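Local coordinates for protein hydrazine synthase subunit alpha (PDB 5C2V) that forms hydrazine by condensing hydroxylamine with ammonia, the second half-reaction of the hydrazine synthase complex, and carries two c-type hemes, at residues Y578-D583 / Y588-A593; Q47-Y52 / R286-I291. All blocks are in the same frame, centred on the assembly; numbering follows the deposited sequence.

Contact 1: Y578-D583 / Y588-A593; sequences YNWWYD and YDSPFA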
loop_
_atom_site.group_PDB
_atom_site.type_symbol
_atom_site.label_atom_id
_atom_site.label_comp_id
_atom_site.label_asym_id
_atom_site.label_seq_id
_atom_site.Cartn_x
_atom_site.Cartn_y
_atom_site.Cartn_z
ATOM N N TYR D 578 -21.629 -35.312 -0.543
ATOM C CA TYR D 578 -22.018 -36.704 -0.732
ATOM C C TYR D 578 -20.861 -37.559 -1.238
ATOM O O TYR D 578 -20.985 -38.778 -1.351
ATOM C CB TYR D 578 -23.205 -36.789 -1.693
ATOM C CG TYR D 578 -24.441 -36.088 -1.173
ATOM C CD1 TYR D 578 -24.634 -34.729 -1.381
ATOM C CD2 TYR D 578 -25.408 -36.784 -0.461
ATOM C CE1 TYR D 578 -25.758 -34.084 -0.899
ATOM C CE2 TYR D 578 -26.535 -36.149 0.024
ATOM C CZ TYR D 578 -26.706 -34.799 -0.198
ATOM O OH TYR D 578 -27.828 -34.165 0.283
ATOM N N ASN D 579 -19.737 -36.922 -1.544
ATOM C CA ASN D 579 -18.535 -37.649 -1.938
ATOM C C ASN D 579 -17.571 -37.832 -0.767
ATOM O O ASN D 579 -16.480 -38.379 -0.935
ATOM C CB ASN D 579 -17.828 -36.934 -3.091
ATOM C CG ASN D 579 -16.918 -37.858 -3.885
ATOM O OD1 ASN D 579 -17.026 -39.080 -3.793
ATOM N ND2 ASN D 579 -16.020 -37.275 -4.673
ATOM N N TRP D 580 -17.973 -37.382 0.419
ATOM C CA TRP D 580 -17.053 -37.306 1.552
ATOM C C TRP D 580 -16.959 -38.613 2.350
ATOM O O TRP D 580 -15.971 -39.338 2.236
ATOM C CB TRP D 580 -17.480 -36.164 2.476
ATOM C CG TRP D 580 -16.406 -35.657 3.385
ATOM C CD1 TRP D 580 -15.113 -36.090 3.459
ATOM C CD2 TRP D 580 -16.531 -34.600 4.341
ATOM N NE1 TRP D 580 -14.428 -35.372 4.411
ATOM C CE2 TRP D 580 -15.277 -34.451 4.968
ATOM C CE3 TRP D 580 -17.583 -33.767 4.733
ATOM C CZ2 TRP D 580 -15.049 -33.504 5.963
ATOM C CZ3 TRP D 580 -17.356 -32.829 5.721
ATOM C CH2 TRP D 580 -16.098 -32.704 6.325
ATOM N N TRP D 581 -17.969 -38.910 3.168
ATOM C CA TRP D 581 -18.039 -40.211 3.827
ATOM C C TRP D 581 -19.434 -40.819 3.669
ATOM O O TRP D 581 -20.368 -40.422 4.367
ATOM C CB TRP D 581 -17.676 -40.037 5.310
ATOM C CG TRP D 581 -17.815 -41.254 6.178
ATOM C CD1 TRP D 581 -17.711 -42.554 5.793
ATOM C CD2 TRP D 581 -18.079 -41.273 7.590
ATOM N NE1 TRP D 581 -17.896 -43.385 6.873
ATOM C CE2 TRP D 581 -18.124 -42.623 7.986
ATOM C CE3 TRP D 581 -18.278 -40.280 8.553
ATOM C CZ2 TRP D 581 -18.363 -43.007 9.306
ATOM C CZ3 TRP D 581 -18.520 -40.663 9.862
ATOM C CH2 TRP D 581 -18.559 -42.014 10.225
ATOM N N TYR D 582 -19.574 -41.787 2.764
ATOM C CA TYR D 582 -20.829 -42.528 2.622
ATOM C C TYR D 582 -20.820 -43.975 3.141
ATOM O O TYR D 582 -21.834 -44.666 3.044
ATOM C CB TYR D 582 -21.306 -42.505 1.159
ATOM C CG TYR D 582 -20.253 -42.742 0.095
ATOM C CD1 TYR D 582 -19.450 -41.703 -0.358
ATOM C CD2 TYR D 582 -20.100 -43.991 -0.490
ATOM C CE1 TYR D 582 -18.502 -41.909 -1.343
ATOM C CE2 TYR D 582 -19.154 -44.207 -1.476
ATOM C CZ TYR D 582 -18.357 -43.163 -1.897
ATOM O OH TYR D 582 -17.414 -43.373 -2.878
ATOM N N ASP D 583 -19.695 -44.443 3.677
ATOM C CA ASP D 583 -19.574 -45.858 4.047
ATOM C C ASP D 583 -19.264 -46.061 5.533
ATOM O O ASP D 583 -18.366 -45.423 6.077
ATOM C CB ASP D 583 -18.493 -46.532 3.198
ATOM C CG ASP D 583 -18.687 -48.031 3.082
ATOM O OD1 ASP D 583 -19.416 -48.608 3.915
ATOM O OD2 ASP D 583 -18.106 -48.635 2.155
ATOM N N TYR D 588 -13.046 -42.273 5.828
ATOM C CA TYR D 588 -13.429 -41.312 4.798
ATOM C C TYR D 588 -13.515 -41.981 3.433
ATOM O O TYR D 588 -12.644 -42.769 3.061
ATOM C CB TYR D 588 -12.437 -40.149 4.733
ATOM C CG TYR D 588 -12.527 -39.181 5.886
ATOM C CD1 TYR D 588 -13.646 -38.376 6.059
ATOM C CD2 TYR D 588 -11.484 -39.055 6.791
ATOM C CE1 TYR D 588 -13.728 -37.483 7.110
ATOM C CE2 TYR D 588 -11.555 -38.167 7.842
ATOM C CZ TYR D 588 -12.679 -37.383 7.999
ATOM O OH TYR D 588 -12.751 -36.495 9.048
ATOM N N ASP D 589 -14.575 -41.673 2.695
ATOM C CA ASP D 589 -14.743 -42.190 1.342
ATOM C C ASP D 589 -14.317 -41.195 0.261
ATOM O O ASP D 589 -14.492 -41.457 -0.927
ATOM C CB ASP D 589 -16.193 -42.614 1.118
ATOM C CG ASP D 589 -16.618 -43.729 2.049
ATOM O OD1 ASP D 589 -16.157 -44.872 1.850
ATOM O OD2 ASP D 589 -17.410 -43.462 2.974
ATOM N N SER D 590 -13.788 -40.047 0.670
ATOM C CA SER D 590 -13.342 -39.034 -0.286
ATOM C C SER D 590 -12.053 -39.459 -0.988
ATOM O O SER D 590 -11.181 -40.074 -0.374
ATOM C CB SER D 590 -13.141 -37.687 0.412
ATOM O OG SER D 590 -12.215 -37.797 1.479
ATOM N N PRO D 591 -11.934 -39.135 -2.287
ATOM C CA PRO D 591 -10.756 -39.496 -3.087
ATOM C C PRO D 591 -9.484 -38.780 -2.642
ATOM O O PRO D 591 -9.539 -37.630 -2.203
ATOM C CB PRO D 591 -11.145 -39.059 -4.506
ATOM C CG PRO D 591 -12.632 -38.946 -4.489
ATOM C CD PRO D 591 -12.976 -38.494 -3.106
ATOM N N PHE D 592 -8.350 -39.466 -2.751
ATOM C CA PHE D 592 -7.053 -38.867 -2.459
ATOM C C PHE D 592 -6.570 -38.017 -3.629
ATOM O O PHE D 592 -6.990 -38.225 -4.767
ATOM C CB PHE D 592 -6.024 -39.949 -2.125
ATOM C CG PHE D 592 -6.247 -40.601 -0.792
ATOM C CD1 PHE D 592 -7.066 -41.712 -0.677
ATOM C CD2 PHE D 592 -5.643 -40.100 0.349
ATOM C CE1 PHE D 592 -7.276 -42.313 0.548
ATOM C CE2 PHE D 592 -5.849 -40.696 1.578
ATOM C CZ PHE D 592 -6.667 -41.804 1.678
ATOM N N ALA D 593 -5.698 -37.055 -3.340
ATOM C CA ALA D 593 -5.174 -36.158 -4.365
ATOM C C ALA D 593 -4.452 -36.924 -5.471
ATOM O O ALA D 593 -3.533 -37.701 -5.208
ATOM C CB ALA D 593 -4.243 -35.131 -3.739
#
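D589 and the backbone of W580-D583 meet in a tight, irregular loop reversal without helix or strand, held by an aspartate carboxylate that takes a main-chain N-H, at the interface with the gamma subunit. It lies between strands 553-556 and 596-599, about twenty residues past the heme-binding C559, with four residues between the segments; the W580 side chain is about 10 Å from the heme. The carboxylate of D589 reaches across the turn: D583 N donates to D589 OD2 at 2.6 Å, with an N-H...O angle of 135° and the donor above the carboxylate plane. Y582 N lies 2.7 Å from the same D589 OD2, and W581 CD1 comes to it edge-on, near the indole plane. D589 OD1 bonds S630, so both carboxylate oxygens have partners. CG of Y582 sits between its backbone N and carbonyl carbon (chi1 44°), which lays the phenol ring against D589; D589 CB stands over one face, 3.7 Å from the ring centroid and offset toward the rim. D589 N makes a weak bond to W580 O.

W580 and Y588 run side by side with planes 11° apart, but slid so far that the five-membered ring and the phenol barely overlap. W580 NE1 bonds T430, and its indole stacks on W85 of the gamma subunit; D583 OD1 pairs with R220 of that subunit. Further along, P591 CD packs against the amide of N579, 3.6 Å from N579 ND2.

Contact 2: Q47-Y52 / R286-I291; sequences QNYPHY and RSQAKI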
loop_
_atom_site.group_PDB
_atom_site.type_symbol
_atom_site.label_atom_id
_atom_site.label_comp_id
_atom_site.label_asym_id
_atom_site.label_seq_id
_atom_site.Cartn_x
_atom_site.Cartn_y
_atom_site.Cartn_z
ATOM N N GLN D 47 14.874 -7.678 19.152
ATOM C CA GLN D 47 14.871 -7.429 17.717
ATOM C C GLN D 47 14.800 -8.737 16.931
ATOM O O GLN D 47 14.461 -8.745 15.748
ATOM C CB GLN D 47 16.109 -6.630 17.306
ATOM C CG GLN D 47 17.403 -7.421 17.331
ATOM C CD GLN D 47 17.988 -7.580 18.720
ATOM O OE1 GLN D 47 17.591 -6.889 19.658
ATOM N NE2 GLN D 47 18.946 -8.491 18.856
ATOM N N ASN D 48 15.138 -9.839 17.594
ATOM C CA ASN D 48 15.087 -11.166 16.984
ATOM C C ASN D 48 13.799 -11.938 17.293
ATOM O O ASN D 48 13.687 -13.118 16.959
ATOM C CB ASN D 48 16.306 -11.987 17.409
ATOM C CG ASN D 48 17.559 -11.602 16.641
ATOM O OD1 ASN D 48 18.605 -11.331 17.229
ATOM N ND2 ASN D 48 17.454 -11.574 15.316
ATOM N N TYR D 49 12.850 -11.267 17.943
ATOM C CA TYR D 49 11.552 -11.844 18.314
ATOM C C TYR D 49 10.889 -12.535 17.121
ATOM O O TYR D 49 10.990 -12.045 15.998
ATOM C CB TYR D 49 10.639 -10.731 18.845
ATOM C CG TYR D 49 9.759 -11.095 20.020
ATOM C CD1 TYR D 49 10.184 -10.873 21.323
ATOM C CD2 TYR D 49 8.489 -11.623 19.827
ATOM C CE1 TYR D 49 9.380 -11.189 22.401
ATOM C CE2 TYR D 49 7.678 -11.944 20.899
ATOM C CZ TYR D 49 8.129 -11.724 22.184
ATOM O OH TYR D 49 7.325 -12.041 23.254
ATOM N N PRO D 50 10.207 -13.675 17.343
ATOM C CA PRO D 50 9.947 -14.471 18.549
ATOM C C PRO D 50 11.158 -15.207 19.098
ATOM O O PRO D 50 11.100 -15.684 20.233
ATOM C CB PRO D 50 8.896 -15.473 18.080
ATOM C CG PRO D 50 9.212 -15.676 16.664
ATOM C CD PRO D 50 9.637 -14.327 16.151
ATOM N N HIS D 51 12.242 -15.297 18.334
ATOM C CA HIS D 51 13.337 -16.130 18.788
ATOM C C HIS D 51 14.113 -15.232 19.719
ATOM O O HIS D 51 14.904 -14.385 19.306
ATOM C CB HIS D 51 14.184 -16.613 17.607
ATOM C CG HIS D 51 15.409 -17.381 17.996
ATOM N ND1 HIS D 51 15.365 -18.693 18.417
ATOM C CD2 HIS D 51 16.717 -17.030 17.997
ATOM C CE1 HIS D 51 16.591 -19.112 18.674
ATOM N NE2 HIS D 51 17.431 -18.123 18.428
ATOM N N TYR D 52 13.867 -15.465 21.000
ATOM C CA TYR D 52 14.260 -14.544 22.046
ATOM C C TYR D 52 14.814 -15.335 23.213
ATOM O O TYR D 52 14.084 -16.061 23.887
ATOM C CB TYR D 52 13.049 -13.693 22.448
ATOM C CG TYR D 52 13.238 -12.756 23.617
ATOM C CD1 TYR D 52 13.948 -11.570 23.476
ATOM C CD2 TYR D 52 12.659 -13.030 24.848
ATOM C CE1 TYR D 52 14.104 -10.701 24.540
ATOM C CE2 TYR D 52 12.808 -12.166 25.917
ATOM C CZ TYR D 52 13.531 -11.005 25.758
ATOM O OH TYR D 52 13.682 -10.144 26.821
ATOM N N ARG D 286 2.848 -7.938 15.534
ATOM C CA ARG D 286 1.838 -8.036 16.581
ATOM C C ARG D 286 2.184 -9.183 17.519
ATOM O O ARG D 286 2.126 -10.347 17.127
ATOM C CB ARG D 286 0.448 -8.231 15.973
ATOM C CG ARG D 286 0.143 -7.280 14.822
ATOM C CD ARG D 286 -1.240 -7.523 14.240
ATOM N NE ARG D 286 -1.341 -7.035 12.867
ATOM C CZ ARG D 286 -1.805 -5.837 12.529
ATOM N NH1 ARG D 286 -2.220 -4.994 13.465
ATOM N NH2 ARG D 286 -1.858 -5.481 11.253
ATOM N N SER D 287 2.546 -8.861 18.759
ATOM C CA SER D 287 2.994 -9.902 19.683
ATOM C C SER D 287 2.493 -9.692 21.106
ATOM O O SER D 287 1.987 -8.624 21.441
ATOM C CB SER D 287 4.522 -9.984 19.686
ATOM O OG SER D 287 5.096 -8.824 20.263
ATOM N N GLN D 288 2.637 -10.730 21.929
ATOM C CA GLN D 288 2.300 -10.671 23.350
ATOM C C GLN D 288 0.844 -10.271 23.568
ATOM O O GLN D 288 0.536 -9.438 24.420
ATOM C CB GLN D 288 3.241 -9.702 24.074
ATOM C CG GLN D 288 4.714 -10.064 23.926
ATOM C CD GLN D 288 5.643 -8.915 24.270
ATOM O OE1 GLN D 288 5.232 -7.932 24.883
ATOM N NE2 GLN D 288 6.905 -9.036 23.872
ATOM N N ALA D 289 -0.045 -10.879 22.790
ATOM C CA ALA D 289 -1.465 -10.551 22.833
ATOM C C ALA D 289 -2.165 -11.183 24.032
ATOM O O ALA D 289 -2.028 -12.380 24.289
ATOM C CB ALA D 289 -2.142 -10.985 21.542
ATOM N N LYS D 290 -2.914 -10.364 24.764
ATOM C CA LYS D 290 -3.731 -10.837 25.875
ATOM C C LYS D 290 -5.106 -10.179 25.809
ATOM O O LYS D 290 -5.301 -9.214 25.071
ATOM C CB LYS D 290 -3.053 -10.549 27.216
ATOM C CG LYS D 290 -1.700 -11.227 27.378
ATOM C CD LYS D 290 -1.138 -11.038 28.776
ATOM C CE LYS D 290 0.300 -11.527 28.858
ATOM N NZ LYS D 290 0.429 -12.954 28.457
ATOM N N ILE D 291 -6.059 -10.701 26.576
ATOM C CA ILE D 291 -7.435 -10.220 26.505
ATOM C C ILE D 291 -7.934 -9.678 27.844
ATOM O O ILE D 291 -7.754 -10.311 28.885
ATOM C CB ILE D 291 -8.386 -11.335 26.023
ATOM C CG1 ILE D 291 -7.832 -11.990 24.756
ATOM C CG2 ILE D 291 -9.783 -10.784 25.783
ATOM C CD1 ILE D 291 -8.716 -13.075 24.188
#
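Y49, S287 and Q288 make the whole of this small contact, which buries 116 Å² in total between an inter-strand loop and strand 285-291.

The polar part is a single weak hydrogen bond: Q288 NE2 donates to Y49 OH at 3.1 Å with an N-H...O angle of 149°. The amide arrives obliquely, its plane turned 59° from that of the phenol ring, so amide and ring are not stacked. Three further bonds hold this pair in place. Y49 OH also bonds D230 OD2, an oxygen that accepts from the backbone N of Q288 as well, so D230 ties the tyrosine hydroxyl to the residue whose side chain meets it. At the other end of the amide, Q288 OE1 accepts from S339 N, which helps to fix the rotation of the group and leaves NE2 directed at the tyrosine.

The non-polar contacts come from Q288 CG, near Y49 OH, and from S287 CB. Q288 CG is placed anti to the carbonyl carbon (chi1 -57°), and the side chain runs on extended to carry the amide across to the hydroxyl. On another part of the phenol, S287 CB lies 3.9 Å from Y49 CE2, again obliquely.

The backbone is unusual on both sides: Q288 has positive phi at a corner where the strand changes direction, while Y49 precedes a cis peptide bond to P50. F229 and D230 touch S287, and R338 and P340 pack on Q288, so strands 228-233 and 336-342 flank the corner. A loop side chain reaching the first strand of a four-stranded antiparallel sheet, beside the first strands of neighbouring sheets, fits the six-bladed beta-propeller of the N-terminal domain.

In the fold
From the N terminus, the chain first passes 47-52, in the loop between strands 31-37 and 58-63, and then runs through several antiparallel sheets before 286-291 closes contact 2, with 233 residues between its segments. Contact 2 therefore joins sequence-distant parts of the propeller-containing N-terminal domain. Contact 1 opens only later, beyond the heme-binding cysteines C556 and C559, and closes after just four intervening residues, a local turn that packs on strands 428-433 and 517-522. The two loops are in series and neither nest nor cross. Their centres lie about 41 Å apart, on opposite sides of the chain's centre, and their nearest atoms remain about 28 Å apart.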